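Local coordinates for protein beta sliding clamp (Caulobacter crescentus, PDB 5WCE) that probably forms a ring-shaped head-to-tail homodimer around DNA, tethering DNA polymerases and other proteins to it and conferring processivity, at residues A[16-21]-A[80-85]; A[55-60]-A[246-251]; A[191-196]-A[369-374]. One frame throughout, in Å; residues are numbered along the deposited sequence.

Contact 1: A[16-21]-A[80-85]; sequences ALLKAL and TLYEIV
V85 projects from the helix 78-87 between L17, L18 and L21 of the helix 14-25. Both of its methyls meet L17. CG2 touches L17 CD2 at 3.5 Å and also meets L21 CD1 at 3.7 Å. With CG1 anti to the backbone N (chi1 176°), that methyl is turned to L18 as well, 4.1 Å from L18 CB. The side chains of L17 and L21 each cross V85 at about a right angle.

L21 CB sits at the edge of the Y82 ring, near its plane and 3.9 Å from Y82 CD1. L21 CG is anti to the carbonyl carbon (chi1 -72°), which carries the two methyls away to V85 and L81. CD1 lies against both, and L21 CD2 meets L81 CD2 at 3.8 Å. L18 comes to the same tyrosine obliquely, with its CD1 3.7 Å from Y82 CE1.

The segments 16-21 and 80-85 run roughly antiparallel, at 145°, and belong to the helical layer of the N-terminal domain. In this family such helices line the inside of the ring. F51 of the strand 48-54 packs under L17 and L21, and I84 meets T285 of the second subunit. Shortening L17 to an alanine here would probably open a gap between V85 CG2 and F51 and let the V85 methyls shift.

No hydrogen bond joins the two segments. They are held together by apolar packing, so their spacing depends on the shape of the leucine, valine and tyrosine side chains.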
loop_
_atom_site.group_PDB
_atom_site.type_symbol
_atom_site.label_atom_id
_atom_site.label_comp_id
_atom_site.label_asym_id
_atom_site.label_seq_id
_atom_site.Cartn_x
_atom_site.Cartn_y
_atom_site.Cartn_z
ATOM N N ALA A 16 -2.040 26.640 -8.546
ATOM C CA ALA A 16 -3.311 27.063 -7.935
ATOM C C ALA A 16 -4.476 26.152 -8.252
ATOM O O ALA A 16 -5.340 25.846 -7.398
ATOM C CB ALA A 16 -3.650 28.484 -8.360
ATOM N N LEU A 17 -4.547 25.746 -9.506
ATOM C CA LEU A 17 -5.605 24.872 -9.978
ATOM C C LEU A 17 -5.484 23.521 -9.297
ATOM O O LEU A 17 -6.480 22.965 -8.819
ATOM C CB LEU A 17 -5.495 24.700 -11.512
ATOM C CG LEU A 17 -6.511 23.792 -12.186
ATOM C CD1 LEU A 17 -7.933 24.127 -11.814
ATOM C CD2 LEU A 17 -6.294 23.847 -13.706
ATOM N N LEU A 18 -4.268 23.016 -9.233
ATOM C CA LEU A 18 -3.989 21.728 -8.617
ATOM C C LEU A 18 -4.309 21.709 -7.153
ATOM O O LEU A 18 -4.885 20.738 -6.680
ATOM C CB LEU A 18 -2.533 21.324 -8.830
ATOM C CG LEU A 18 -2.060 19.945 -8.417
ATOM C CD1 LEU A 18 -2.835 18.870 -9.158
ATOM C CD2 LEU A 18 -0.581 19.820 -8.745
ATOM N N LYS A 19 -3.981 22.796 -6.459
ATOM C CA LYS A 19 -4.211 22.891 -5.000
ATOM C C LYS A 19 -5.700 22.798 -4.693
ATOM O O LYS A 19 -6.140 22.009 -3.822
ATOM C CB LYS A 19 -3.574 24.162 -4.455
ATOM C CG LYS A 19 -3.825 24.443 -2.963
ATOM C CD LYS A 19 -3.010 25.641 -2.485
ATOM C CE LYS A 19 -3.761 26.530 -1.507
ATOM N NZ LYS A 19 -2.752 27.428 -0.861
ATOM N N ALA A 20 -6.492 23.573 -5.432
ATOM C CA ALA A 20 -7.955 23.526 -5.297
ATOM C C ALA A 20 -8.606 22.201 -5.652
ATOM O O ALA A 20 -9.485 21.682 -4.911
ATOM C CB ALA A 20 -8.591 24.660 -6.082
ATOM N N LEU A 21 -8.215 21.662 -6.808
ATOM C CA LEU A 21 -8.695 20.377 -7.251
ATOM C C LEU A 21 -8.382 19.276 -6.228
ATOM O O LEU A 21 -9.266 18.469 -5.896
ATOM C CB LEU A 21 -8.114 19.986 -8.596
ATOM C CG LEU A 21 -8.628 20.757 -9.820
ATOM C CD1 LEU A 21 -7.821 20.441 -11.078
ATOM C CD2 LEU A 21 -10.086 20.520 -10.094
ATOM N N THR A 80 -10.606 12.982 -13.127
ATOM C CA THR A 80 -9.970 13.164 -14.431
ATOM C C THR A 80 -9.354 14.560 -14.587
ATOM O O THR A 80 -8.186 14.712 -15.041
ATOM C CB THR A 80 -10.969 12.898 -15.556
ATOM O OG1 THR A 80 -11.408 11.530 -15.456
ATOM C CG2 THR A 80 -10.372 13.175 -16.937
ATOM N N LEU A 81 -10.114 15.581 -14.218
ATOM C CA LEU A 81 -9.550 16.908 -14.202
ATOM C C LEU A 81 -8.318 17.015 -13.308
ATOM O O LEU A 81 -7.295 17.552 -13.745
ATOM C CB LEU A 81 -10.580 17.946 -13.782
ATOM C CG LEU A 81 -10.188 19.409 -13.968
ATOM C CD1 LEU A 81 -9.682 19.729 -15.345
ATOM C CD2 LEU A 81 -11.363 20.331 -13.677
ATOM N N TYR A 82 -8.402 16.458 -12.101
ATOM C CA TYR A 82 -7.274 16.461 -11.148
ATOM C C TYR A 82 -6.027 15.773 -11.769
ATOM O O TYR A 82 -4.944 16.330 -11.780
ATOM C CB TYR A 82 -7.684 15.796 -9.814
ATOM C CG TYR A 82 -6.521 15.605 -8.865
ATOM C CD1 TYR A 82 -6.015 16.685 -8.138
ATOM C CD2 TYR A 82 -5.901 14.351 -8.729
ATOM C CE1 TYR A 82 -4.933 16.534 -7.295
ATOM C CE2 TYR A 82 -4.792 14.189 -7.917
ATOM C CZ TYR A 82 -4.311 15.272 -7.194
ATOM O OH TYR A 82 -3.212 15.088 -6.361
ATOM N N GLU A 83 -6.219 14.595 -12.341
ATOM C CA GLU A 83 -5.125 13.848 -12.943
ATOM C C GLU A 83 -4.492 14.547 -14.124
ATOM O O GLU A 83 -3.279 14.574 -14.232
ATOM C CB GLU A 83 -5.587 12.438 -13.304
ATOM C CG GLU A 83 -5.754 11.597 -12.016
ATOM C CD GLU A 83 -4.387 11.335 -11.380
ATOM O OE1 GLU A 83 -3.479 10.877 -12.097
ATOM O OE2 GLU A 83 -4.133 11.707 -10.255
ATOM N N ILE A 84 -5.305 15.157 -14.982
ATOM C CA ILE A 84 -4.764 15.923 -16.106
ATOM C C ILE A 84 -3.841 17.034 -15.573
ATOM O O ILE A 84 -2.710 17.208 -16.013
ATOM C CB ILE A 84 -5.892 16.542 -16.966
ATOM C CG1 ILE A 84 -6.622 15.459 -17.799
ATOM C CG2 ILE A 84 -5.356 17.628 -17.925
ATOM C CD1 ILE A 84 -7.939 15.939 -18.372
ATOM N N VAL A 85 -4.354 17.793 -14.632
ATOM C CA VAL A 85 -3.611 18.960 -14.172
ATOM C C VAL A 85 -2.314 18.545 -13.458
ATOM O O VAL A 85 -1.276 19.150 -13.670
ATOM C CB VAL A 85 -4.483 19.909 -13.294
ATOM C CG1 VAL A 85 -3.640 21.055 -12.760
ATOM C CG2 VAL A 85 -5.682 20.411 -14.115
#

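Contact 2: A[55-60]-A[246-251]; sequences DLDMEI and TSKVID
T246, K248 and D57 supply most of the buried surface where the strand 58-65 pairs with the strand 243-248. The pairing is antiparallel. It makes one continuous sheet from strands of the N-terminal and central domains.

T246 forms a hydrogen-bonded pair with E59. E59 N donates to T246 O at 2.8 Å, and T246 N donates back to E59 O at 2.9 Å. The side chains of T246 and E59 lie on the same face and share a water. That water accepts from T246 OG1 at 2.7 Å and donates to both E59 O and E59 OE2. The hydroxyl and the carboxylate are thus linked without touching.

D57 and K248 extend the ladder past its last pair. K248 N donates to D57 O at 2.8 Å, and the carbonyl points almost straight at the donor (C=O...N 171°). The K248 side chain has CG anti to the carbonyl carbon (chi1 -65°) and is extended beyond. It therefore runs past D57 O to L56, where its CE is 3.4 Å from L56 O. It crosses the D57 side chain at about a right angle. K248 NZ stays 4.4 Å from D57 OD1, too far for a salt bridge, so the attraction is likely to be weak.

The turn before the strand is shaped by D55. Its OD1 accepts from M58 N in an Asx motif, while its OD2 makes a salt bridge with K211. On the other face of the sheet, M58 CB packs on S247 CB, and helix 210-220 covers M58. S247 OG is also hydrogen-bonded to T212 OG1. It donates to the carbonyl of the next residue, K248 O, at 2.6 Å, in the carbonyl plane and on a lone pair.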
loop_
_atom_site.group_PDB
_atom_site.type_symbol
_atom_site.label_atom_id
_atom_site.label_comp_id
_atom_site.label_asym_id
_atom_site.label_seq_id
_atom_site.Cartn_x
_atom_site.Cartn_y
_atom_site.Cartn_z
ATOM N N ASP A 55 -20.732 14.405 -1.991
ATOM C CA ASP A 55 -21.262 13.050 -2.017
ATOM C C ASP A 55 -22.683 13.017 -1.473
ATOM O O ASP A 55 -23.199 11.949 -1.076
ATOM C CB ASP A 55 -20.344 12.107 -1.265
ATOM C CG ASP A 55 -20.292 12.407 0.241
ATOM O OD1 ASP A 55 -21.042 13.332 0.704
ATOM O OD2 ASP A 55 -19.541 11.687 0.922
ATOM N N LEU A 56 -23.303 14.190 -1.426
ATOM C CA LEU A 56 -24.646 14.405 -0.853
ATOM C C LEU A 56 -24.671 14.534 0.674
ATOM O O LEU A 56 -25.493 15.302 1.178
ATOM C CB LEU A 56 -25.731 13.425 -1.327
ATOM C CG LEU A 56 -25.955 13.281 -2.855
ATOM C CD1 LEU A 56 -26.902 12.149 -3.151
ATOM C CD2 LEU A 56 -26.443 14.594 -3.431
ATOM N N ASP A 57 -23.812 13.836 1.397
ATOM C CA ASP A 57 -23.696 14.032 2.853
ATOM C C ASP A 57 -22.883 15.255 3.202
ATOM O O ASP A 57 -23.190 15.979 4.163
ATOM C CB ASP A 57 -23.091 12.797 3.519
ATOM C CG ASP A 57 -24.014 11.591 3.426
ATOM O OD1 ASP A 57 -25.253 11.733 3.568
ATOM O OD2 ASP A 57 -23.509 10.501 3.163
ATOM N N MET A 58 -21.842 15.505 2.419
ATOM C CA MET A 58 -20.973 16.624 2.640
ATOM C C MET A 58 -20.521 17.266 1.334
ATOM O O MET A 58 -20.592 16.627 0.258
ATOM C CB MET A 58 -19.780 16.212 3.442
ATOM C CG MET A 58 -18.744 15.405 2.658
ATOM S SD MET A 58 -17.525 14.559 3.697
ATOM C CE MET A 58 -18.655 13.252 4.141
ATOM N N GLU A 59 -20.118 18.525 1.468
ATOM C CA GLU A 59 -19.684 19.328 0.326
ATOM C C GLU A 59 -18.365 19.951 0.681
ATOM O O GLU A 59 -18.239 20.556 1.769
ATOM C CB GLU A 59 -20.695 20.433 0.032
ATOM C CG GLU A 59 -20.301 21.380 -1.107
ATOM C CD GLU A 59 -21.173 22.612 -1.103
ATOM O OE1 GLU A 59 -22.042 22.670 -1.946
ATOM O OE2 GLU A 59 -21.028 23.438 -0.176
ATOM N N ILE A 60 -17.394 19.867 -0.214
ATOM C CA ILE A 60 -16.164 20.616 -0.042
ATOM C C ILE A 60 -16.155 21.702 -1.098
ATOM O O ILE A 60 -16.464 21.395 -2.280
ATOM C CB ILE A 60 -14.902 19.752 -0.203
ATOM C CG1 ILE A 60 -14.936 18.505 0.705
ATOM C CG2 ILE A 60 -13.687 20.574 0.095
ATOM C CD1 ILE A 60 -13.721 17.571 0.591
ATOM N N THR A 246 -18.878 21.536 4.438
ATOM C CA THR A 246 -20.199 21.599 5.075
ATOM C C THR A 246 -20.783 20.191 5.036
ATOM O O THR A 246 -20.751 19.529 3.978
ATOM C CB THR A 246 -21.119 22.590 4.349
ATOM O OG1 THR A 246 -20.457 23.844 4.165
ATOM C CG2 THR A 246 -22.392 22.769 5.104
ATOM N N SER A 247 -21.325 19.712 6.160
ATOM C CA SER A 247 -21.812 18.319 6.243
ATOM C C SER A 247 -23.104 18.198 7.004
ATOM O O SER A 247 -23.336 18.913 8.023
ATOM C CB SER A 247 -20.738 17.413 6.908
ATOM O OG SER A 247 -21.207 16.075 7.117
ATOM N N LYS A 248 -23.952 17.264 6.555
ATOM C CA LYS A 248 -25.036 16.760 7.420
ATOM C C LYS A 248 -24.426 16.100 8.668
ATOM O O LYS A 248 -23.254 15.703 8.677
ATOM C CB LYS A 248 -25.876 15.707 6.719
ATOM C CG LYS A 248 -26.656 16.237 5.521
ATOM C CD LYS A 248 -27.286 15.088 4.767
ATOM C CE LYS A 248 -27.967 15.635 3.520
ATOM N NZ LYS A 248 -28.562 14.542 2.717
ATOM N N VAL A 249 -25.271 15.980 9.688
ATOM C CA VAL A 249 -24.892 15.310 10.935
ATOM C C VAL A 249 -25.770 14.087 11.064
ATOM O O VAL A 249 -26.784 13.995 10.408
ATOM C CB VAL A 249 -25.005 16.228 12.191
ATOM C CG1 VAL A 249 -24.025 17.414 12.092
ATOM C CG2 VAL A 249 -26.382 16.664 12.444
ATOM N N ILE A 250 -25.350 13.109 11.837
ATOM C CA ILE A 250 -26.160 11.919 12.010
ATOM C C ILE A 250 -27.360 12.243 12.924
ATOM O O ILE A 250 -27.169 12.740 14.020
ATOM C CB ILE A 250 -25.336 10.742 12.523
ATOM C CG1 ILE A 250 -24.325 10.364 11.450
ATOM C CG2 ILE A 250 -26.257 9.580 12.891
ATOM C CD1 ILE A 250 -23.278 9.378 11.846
ATOM N N ASP A 251 -28.559 11.947 12.419
ATOM C CA ASP A 251 -29.807 12.281 13.069
ATOM C C ASP A 251 -30.000 11.189 14.110
ATOM O O ASP A 251 -30.230 10.023 13.775
ATOM C CB ASP A 251 -30.965 12.290 12.039
ATOM C CG ASP A 251 -32.327 12.586 12.662
ATOM O OD1 ASP A 251 -32.418 13.266 13.714
ATOM O OD2 ASP A 251 -33.337 12.124 12.088
HETATM O O HOH W 1 -19.235 23.514 1.776
#

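Contact 3: A[191-196]-A[369-374]; sequences LAEMPA and GVKYVL
L191 and K371 form an antiparallel hydrogen-bonded pair. L191 N donates to K371 O at 2.9 Å, nearly end-on to the carbonyl. K371 N returns a bond to L191 O at 3.0 Å, tilted 33° from the carbonyl plane. A third bond, from E193 N to G369 O at 2.8 Å, continues the ladder to the corner where the chain turns at G369.

Weaker CA-H...O contacts fill in between these bonds. V370 CA lies 3.1 Å from L191 O, and A192 CA also approaches G369 O. L191 O and G369 O therefore each receive an N-H and a C-H.

These bonds join the strand 188-195 of the central domain to the strand 370-374 of the C-terminal domain. One antiparallel sheet runs across the two domains as a result.

Apolar contact is modest. On one face A192 CB meets V370 CG1 at 4.0 Å, in a non-hydrogen-bonded pair. R145 of the helix 140-148 packs on V370. On the other face L191 and K371 lie side by side, and L191 also touches I261.

The polar contacts sit on that second face. E193 CG lies between the backbone N and the carbonyl carbon (chi1 71°), and the extended chain passes over G369, with CG 3.7 Å from G369 O. Its carboxylate makes a salt bridge through OE1 to R180. E193 OE2 is 4.4 Å from K371 NZ, beyond salt-bridge range. A water accepts from K371 NZ at 2.9 Å and also lies close to E193 OE2.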
loop_
_atom_site.group_PDB
_atom_site.type_symbol
_atom_site.label_atom_id
_atom_site.label_comp_id
_atom_site.label_asym_id
_atom_site.label_seq_id
_atom_site.Cartn_x
_atom_site.Cartn_y
_atom_site.Cartn_z
ATOM N N LEU A 191 -12.471 9.255 24.450
ATOM C CA LEU A 191 -12.935 10.562 24.837
ATOM C C LEU A 191 -11.721 11.499 24.863
ATOM O O LEU A 191 -10.649 11.137 25.413
ATOM C CB LEU A 191 -13.634 10.487 26.196
ATOM C CG LEU A 191 -14.146 11.786 26.843
ATOM C CD1 LEU A 191 -15.222 11.511 27.873
ATOM C CD2 LEU A 191 -13.075 12.669 27.460
ATOM N N ALA A 192 -11.872 12.692 24.270
ATOM C CA ALA A 192 -10.867 13.732 24.356
ATOM C C ALA A 192 -11.534 15.076 24.486
ATOM O O ALA A 192 -12.625 15.308 23.928
ATOM C CB ALA A 192 -9.943 13.695 23.168
ATOM N N GLU A 193 -10.929 15.964 25.260
ATOM C CA GLU A 193 -11.533 17.259 25.484
ATOM C C GLU A 193 -10.495 18.350 25.645
ATOM O O GLU A 193 -9.312 18.087 25.884
ATOM C CB GLU A 193 -12.479 17.200 26.675
ATOM C CG GLU A 193 -11.755 17.065 28.022
ATOM C CD GLU A 193 -12.608 16.610 29.161
ATOM O OE1 GLU A 193 -13.834 16.488 28.969
ATOM O OE2 GLU A 193 -12.022 16.413 30.275
ATOM N N MET A 194 -10.975 19.585 25.484
ATOM C CA MET A 194 -10.172 20.801 25.617
ATOM C C MET A 194 -11.015 21.873 26.275
ATOM O O MET A 194 -12.237 21.748 26.294
ATOM C CB MET A 194 -9.725 21.294 24.248
ATOM C CG MET A 194 -10.914 21.688 23.307
ATOM S SD MET A 194 -10.424 22.209 21.651
ATOM C CE MET A 194 -9.789 23.817 22.123
ATOM N N PRO A 195 -10.376 22.936 26.814
ATOM C CA PRO A 195 -11.173 24.078 27.269
ATOM C C PRO A 195 -12.004 24.616 26.107
ATOM O O PRO A 195 -11.491 24.754 25.002
ATOM C CB PRO A 195 -10.130 25.113 27.736
ATOM C CG PRO A 195 -8.869 24.326 27.956
ATOM C CD PRO A 195 -8.932 23.142 27.023
ATOM N N ALA A 196 -13.278 24.910 26.365
ATOM C CA ALA A 196 -14.183 25.319 25.289
ATOM C C ALA A 196 -13.734 26.657 24.729
ATOM O O ALA A 196 -13.608 27.620 25.480
ATOM C CB ALA A 196 -15.617 25.385 25.785
ATOM N N GLY A 369 -6.944 15.160 29.786
ATOM C CA GLY A 369 -8.041 15.484 28.909
ATOM C C GLY A 369 -8.476 14.333 28.000
ATOM O O GLY A 369 -9.234 14.587 27.045
ATOM N N VAL A 370 -7.961 13.103 28.205
ATOM C CA VAL A 370 -8.442 11.930 27.488
ATOM C C VAL A 370 -8.895 10.826 28.463
ATOM O O VAL A 370 -8.443 10.812 29.625
ATOM C CB VAL A 370 -7.415 11.383 26.502
ATOM C CG1 VAL A 370 -6.994 12.472 25.536
ATOM C CG2 VAL A 370 -6.169 10.860 27.229
ATOM N N LYS A 371 -9.848 10.029 28.037
ATOM C CA LYS A 371 -10.249 8.800 28.736
ATOM C C LYS A 371 -10.464 7.721 27.701
ATOM O O LYS A 371 -11.096 7.964 26.646
ATOM C CB LYS A 371 -11.528 9.011 29.583
ATOM C CG LYS A 371 -11.344 9.970 30.735
ATOM C CD LYS A 371 -12.648 10.145 31.530
ATOM C CE LYS A 371 -12.564 11.146 32.692
ATOM N NZ LYS A 371 -12.824 12.548 32.275
ATOM N N TYR A 372 -9.999 6.495 28.001
ATOM C CA TYR A 372 -10.327 5.336 27.170
ATOM C C TYR A 372 -11.040 4.251 28.012
ATOM O O TYR A 372 -10.752 4.066 29.207
ATOM C CB TYR A 372 -9.105 4.760 26.510
ATOM C CG TYR A 372 -8.451 5.810 25.661
ATOM C CD1 TYR A 372 -8.952 6.107 24.395
ATOM C CD2 TYR A 372 -7.408 6.567 26.155
ATOM C CE1 TYR A 372 -8.382 7.139 23.645
ATOM C CE2 TYR A 372 -6.878 7.623 25.417
ATOM C CZ TYR A 372 -7.394 7.868 24.148
ATOM O OH TYR A 372 -6.863 8.902 23.358
ATOM N N VAL A 373 -12.000 3.619 27.378
ATOM C CA VAL A 373 -12.771 2.559 27.987
ATOM C C VAL A 373 -12.609 1.311 27.080
ATOM O O VAL A 373 -12.812 1.370 25.828
ATOM C CB VAL A 373 -14.258 2.882 28.187
ATOM C CG1 VAL A 373 -14.943 1.782 28.982
ATOM C CG2 VAL A 373 -14.445 4.198 28.932
ATOM N N LEU A 374 -12.218 0.216 27.725
ATOM C CA LEU A 374 -12.168 -1.123 27.123
ATOM C C LEU A 374 -13.203 -2.016 27.772
ATOM O O LEU A 374 -13.339 -1.999 28.999
ATOM C CB LEU A 374 -10.806 -1.774 27.326
ATOM C CG LEU A 374 -9.654 -1.055 26.611
ATOM C CD1 LEU A 374 -8.303 -1.483 27.187
ATOM C CD2 LEU A 374 -9.759 -1.269 25.126
HETATM O O HOH W 2 -10.757 13.550 30.459
#

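How the contacts relate
Contact 1 packs helices within the N-terminal domain. Contacts 2 and 3 are strand pairings that join successive domains: N-terminal to central, then central to C-terminal. The two seams are equivalent. Each lies at the middle of an eight-stranded antiparallel sheet with the same strand order, as expected for a chain of three related domains. Their centres are about 25 Å apart. Contact 1 lies about 23 Å from contact 2 between centres, and F51 under its leucines belongs to the strand 48-54, next to the strand 58-65 of contact 2. Contacts 1 and 3 lie on opposite sides of the chain's centre, about 38 Å apart between centres. No contacts touch one another.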